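Local atomic coordinates of putative CRISPR-associated endoribonuclease-like protein Cas6 (Pyrococcus furiosus, PDB entry 3UFC), a protein that binds CRISPR RNA and is a putative, Cas6-like member of the CRISPR-associated endoribonuclease family, which serves adaptive immunity against viruses and other mobile genetic elements. Residues P48-W52 with R169-V173. Numbering follows the deposited sequence.
Sequences PHGYW and RYHEV
Arg169 reaches from its helix to two successive backbone carbonyls, hydrogen-bonding through NE to His49 O (2.8 Å) and through NH2 to Gly50 O (2.9 Å). Both acceptors sit within 7° of the guanidinium plane, at its edge, and both hydrogen bonds are fairly straight at nitrogen. The carbonyls are used differently: NE stands 45° above the plane of the His49 carbonyl, whereas NH2 is only slightly tilted from that of Gly50. A bend at chi3 (50°) turns the group toward the loop. Its other N-H groups serve Asn224 O, at the end of helix 215-224, and Gly225 O just after it.

Two CH-pi contacts accompany these bonds. Val173 CG2 stands 3.8 Å from the Tyr51 ring centroid, almost on the ring normal, while Glu172 CG lies over one face of the His49 ring, offset toward its rim, 3.2 Å from His49 CG. His49 ND1 is hydrogen-bonded to Ser47 OG. Glu172 then bends at chi2, carrying OE2 to the edge of the Tyr51 ring, where Tyr51 OH donates a weak hydrogen bond (2.8 Å).

The arrangement is an interdomain interface, joining the N-terminal loop before strand 53-59 to C-terminal helix 158-174, consistent with the tandem ferredoxin-like architecture of Cas6 proteins.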
ATOM      1  N   PRO A  48     -12.174  -4.220   3.205  1.00 29.34           N
ATOM      2  CA  PRO A  48     -11.845  -2.802   3.030  1.00 29.09           C
ATOM      3  C   PRO A  48     -11.195  -2.171   4.267  1.00 28.99           C
ATOM      4  O   PRO A  48     -10.768  -1.023   4.220  1.00 29.97           O
ATOM      5  CB  PRO A  48     -13.201  -2.173   2.696  1.00 31.07           C
ATOM      6  CG  PRO A  48     -14.160  -3.030   3.477  1.00 30.59           C
ATOM      7  CD  PRO A  48     -13.634  -4.427   3.190  1.00 28.76           C
ATOM      8  N   HIS A  49     -11.116  -2.910   5.374  1.00 27.61           N
ATOM      9  CA  HIS A  49     -10.492  -2.360   6.578  1.00 28.54           C
ATOM     10  C   HIS A  49      -8.963  -2.401   6.509  1.00 27.18           C
ATOM     11  O   HIS A  49      -8.276  -1.895   7.397  1.00 25.63           O
ATOM     12  CB  HIS A  49     -10.979  -3.090   7.825  1.00 32.05           C
ATOM     13  CG  HIS A  49     -12.448  -2.951   8.065  1.00 37.18           C
ATOM     14  ND1 HIS A  49     -13.361  -3.901   7.664  1.00 40.82           N
ATOM     15  CD2 HIS A  49     -13.166  -1.959   8.643  1.00 39.62           C
ATOM     16  CE1 HIS A  49     -14.579  -3.502   7.986  1.00 40.31           C
ATOM     17  NE2 HIS A  49     -14.489  -2.327   8.580  1.00 40.54           N
ATOM     18  N   GLY A  50      -8.444  -3.009   5.450  1.00 25.11           N
ATOM     19  CA  GLY A  50      -7.009  -3.071   5.252  1.00 25.63           C
ATOM     20  C   GLY A  50      -6.213  -3.890   6.243  1.00 25.44           C
ATOM     21  O   GLY A  50      -5.553  -3.331   7.117  1.00 24.70           O
ATOM     22  N   TYR A  51      -6.269  -5.211   6.099  1.00 24.87           N
ATOM     23  CA  TYR A  51      -5.527  -6.111   6.976  1.00 24.97           C
ATOM     24  C   TYR A  51      -4.086  -6.229   6.500  1.00 24.19           C
ATOM     25  O   TYR A  51      -3.276  -6.923   7.113  1.00 25.11           O
ATOM     26  CB  TYR A  51      -6.160  -7.505   6.992  1.00 24.08           C
ATOM     27  CG  TYR A  51      -7.400  -7.615   7.848  1.00 26.36           C
ATOM     28  CD1 TYR A  51      -8.619  -7.073   7.432  1.00 27.84           C
ATOM     29  CD2 TYR A  51      -7.354  -8.267   9.075  1.00 27.25           C
ATOM     30  CE1 TYR A  51      -9.765  -7.186   8.230  1.00 29.35           C
ATOM     31  CE2 TYR A  51      -8.484  -8.382   9.875  1.00 29.97           C
ATOM     32  CZ  TYR A  51      -9.684  -7.843   9.449  1.00 28.62           C
ATOM     33  OH  TYR A  51     -10.791  -7.971  10.250  1.00 31.76           O
ATOM     34  N   TRP A  52      -3.774  -5.550   5.401  1.00 22.85           N
ATOM     35  CA  TRP A  52      -2.425  -5.577   4.844  1.00 21.27           C
ATOM     36  C   TRP A  52      -2.289  -4.450   3.836  1.00 22.92           C
ATOM     37  O   TRP A  52      -3.254  -3.732   3.559  1.00 24.32           O
ATOM     38  CB  TRP A  52      -2.160  -6.919   4.145  1.00 19.39           C
ATOM     39  CG  TRP A  52      -3.043  -7.162   2.940  1.00 21.15           C
ATOM     40  CD1 TRP A  52      -4.410  -7.210   2.922  1.00 22.66           C
ATOM     41  CD2 TRP A  52      -2.617  -7.393   1.588  1.00 20.84           C
ATOM     42  NE1 TRP A  52      -4.861  -7.458   1.642  1.00 22.33           N
ATOM     43  CE2 TRP A  52      -3.782  -7.575   0.806  1.00 22.37           C
ATOM     44  CE3 TRP A  52      -1.363  -7.463   0.961  1.00 20.78           C
ATOM     45  CZ2 TRP A  52      -3.730  -7.824  -0.573  1.00 20.84           C
ATOM     46  CZ3 TRP A  52      -1.312  -7.710  -0.412  1.00 20.63           C
ATOM     47  CH2 TRP A  52      -2.493  -7.888  -1.161  1.00 20.47           C
ATOM     48  N   ARG A 169      -9.925   1.323  11.432  1.00 23.20           N
ATOM     49  CA  ARG A 169      -9.205   0.160  10.917  1.00 23.97           C
ATOM     50  C   ARG A 169      -8.548  -0.613  12.066  1.00 23.54           C
ATOM     51  O   ARG A 169      -8.600  -1.843  12.108  1.00 24.31           O
ATOM     52  CB  ARG A 169      -8.148   0.601   9.899  1.00 21.81           C
ATOM     53  CG  ARG A 169      -8.723   1.206   8.614  1.00 20.87           C
ATOM     54  CD  ARG A 169      -7.609   1.536   7.635  1.00 22.65           C
ATOM     55  NE  ARG A 169      -6.714   0.389   7.465  1.00 20.93           N
ATOM     56  CZ  ARG A 169      -5.408   0.492   7.240  1.00 21.26           C
ATOM     57  NH1 ARG A 169      -4.838   1.693   7.147  1.00 17.94           N
ATOM     58  NH2 ARG A 169      -4.666  -0.603   7.146  1.00 18.21           N
ATOM     59  N   TYR A 170      -7.946   0.115  13.001  1.00 23.35           N
ATOM     60  CA  TYR A 170      -7.286  -0.504  14.153  1.00 24.14           C
ATOM     61  C   TYR A 170      -8.280  -1.341  14.972  1.00 26.70           C
ATOM     62  O   TYR A 170      -7.970  -2.454  15.402  1.00 23.94           O
ATOM     63  CB  TYR A 170      -6.668   0.580  15.045  1.00 24.89           C
ATOM     64  CG  TYR A 170      -5.704   0.058  16.095  1.00 25.56           C
ATOM     65  CD1 TYR A 170      -4.327   0.233  15.949  1.00 25.93           C
ATOM     66  CD2 TYR A 170      -6.167  -0.606  17.233  1.00 24.64           C
ATOM     67  CE1 TYR A 170      -3.428  -0.239  16.913  1.00 26.05           C
ATOM     68  CE2 TYR A 170      -5.277  -1.085  18.204  1.00 26.93           C
ATOM     69  CZ  TYR A 170      -3.911  -0.898  18.034  1.00 27.28           C
ATOM     70  OH  TYR A 170      -3.024  -1.367  18.978  1.00 29.74           O
ATOM     71  N   HIS A 171      -9.477  -0.804  15.190  1.00 26.58           N
ATOM     72  CA  HIS A 171     -10.487  -1.527  15.952  1.00 27.62           C
ATOM     73  C   HIS A 171     -10.882  -2.824  15.258  1.00 29.13           C
ATOM     74  O   HIS A 171     -10.952  -3.886  15.884  1.00 27.98           O
ATOM     75  CB  HIS A 171     -11.733  -0.657  16.159  1.00 29.66           C
ATOM     76  CG  HIS A 171     -12.875  -1.396  16.781  1.00 27.96           C
ATOM     77  ND1 HIS A 171     -13.719  -2.205  16.052  1.00 29.73           N
ATOM     78  CD2 HIS A 171     -13.260  -1.516  18.074  1.00 28.20           C
ATOM     79  CE1 HIS A 171     -14.574  -2.794  16.869  1.00 30.61           C
ATOM     80  NE2 HIS A 171     -14.316  -2.395  18.101  1.00 27.90           N
ATOM     81  N   GLU A 172     -11.148  -2.730  13.961  1.00 28.29           N
ATOM     82  CA  GLU A 172     -11.538  -3.891  13.180  1.00 30.24           C
ATOM     83  C   GLU A 172     -10.421  -4.933  13.070  1.00 30.85           C
ATOM     84  O   GLU A 172     -10.650  -6.120  13.296  1.00 29.91           O
ATOM     85  CB  GLU A 172     -11.963  -3.450  11.779  1.00 32.33           C
ATOM     86  CG  GLU A 172     -12.247  -4.598  10.830  1.00 39.43           C
ATOM     87  CD  GLU A 172     -13.326  -5.530  11.347  1.00 44.12           C
ATOM     88  OE1 GLU A 172     -14.381  -5.033  11.804  1.00 45.21           O
ATOM     89  OE2 GLU A 172     -13.121  -6.761  11.286  1.00 48.47           O
ATOM     90  N   VAL A 173      -9.216  -4.490  12.727  1.00 28.19           N
ATOM     91  CA  VAL A 173      -8.095  -5.411  12.566  1.00 28.39           C
ATOM     92  C   VAL A 173      -7.497  -5.936  13.871  1.00 29.84           C
ATOM     93  O   VAL A 173      -7.282  -7.139  14.009  1.00 30.87           O
ATOM     94  CB  VAL A 173      -6.981  -4.767  11.699  1.00 27.29           C
ATOM     95  CG1 VAL A 173      -5.776  -5.691  11.607  1.00 27.40           C
ATOM     96  CG2 VAL A 173      -7.525  -4.480  10.299  1.00 23.40           C
TER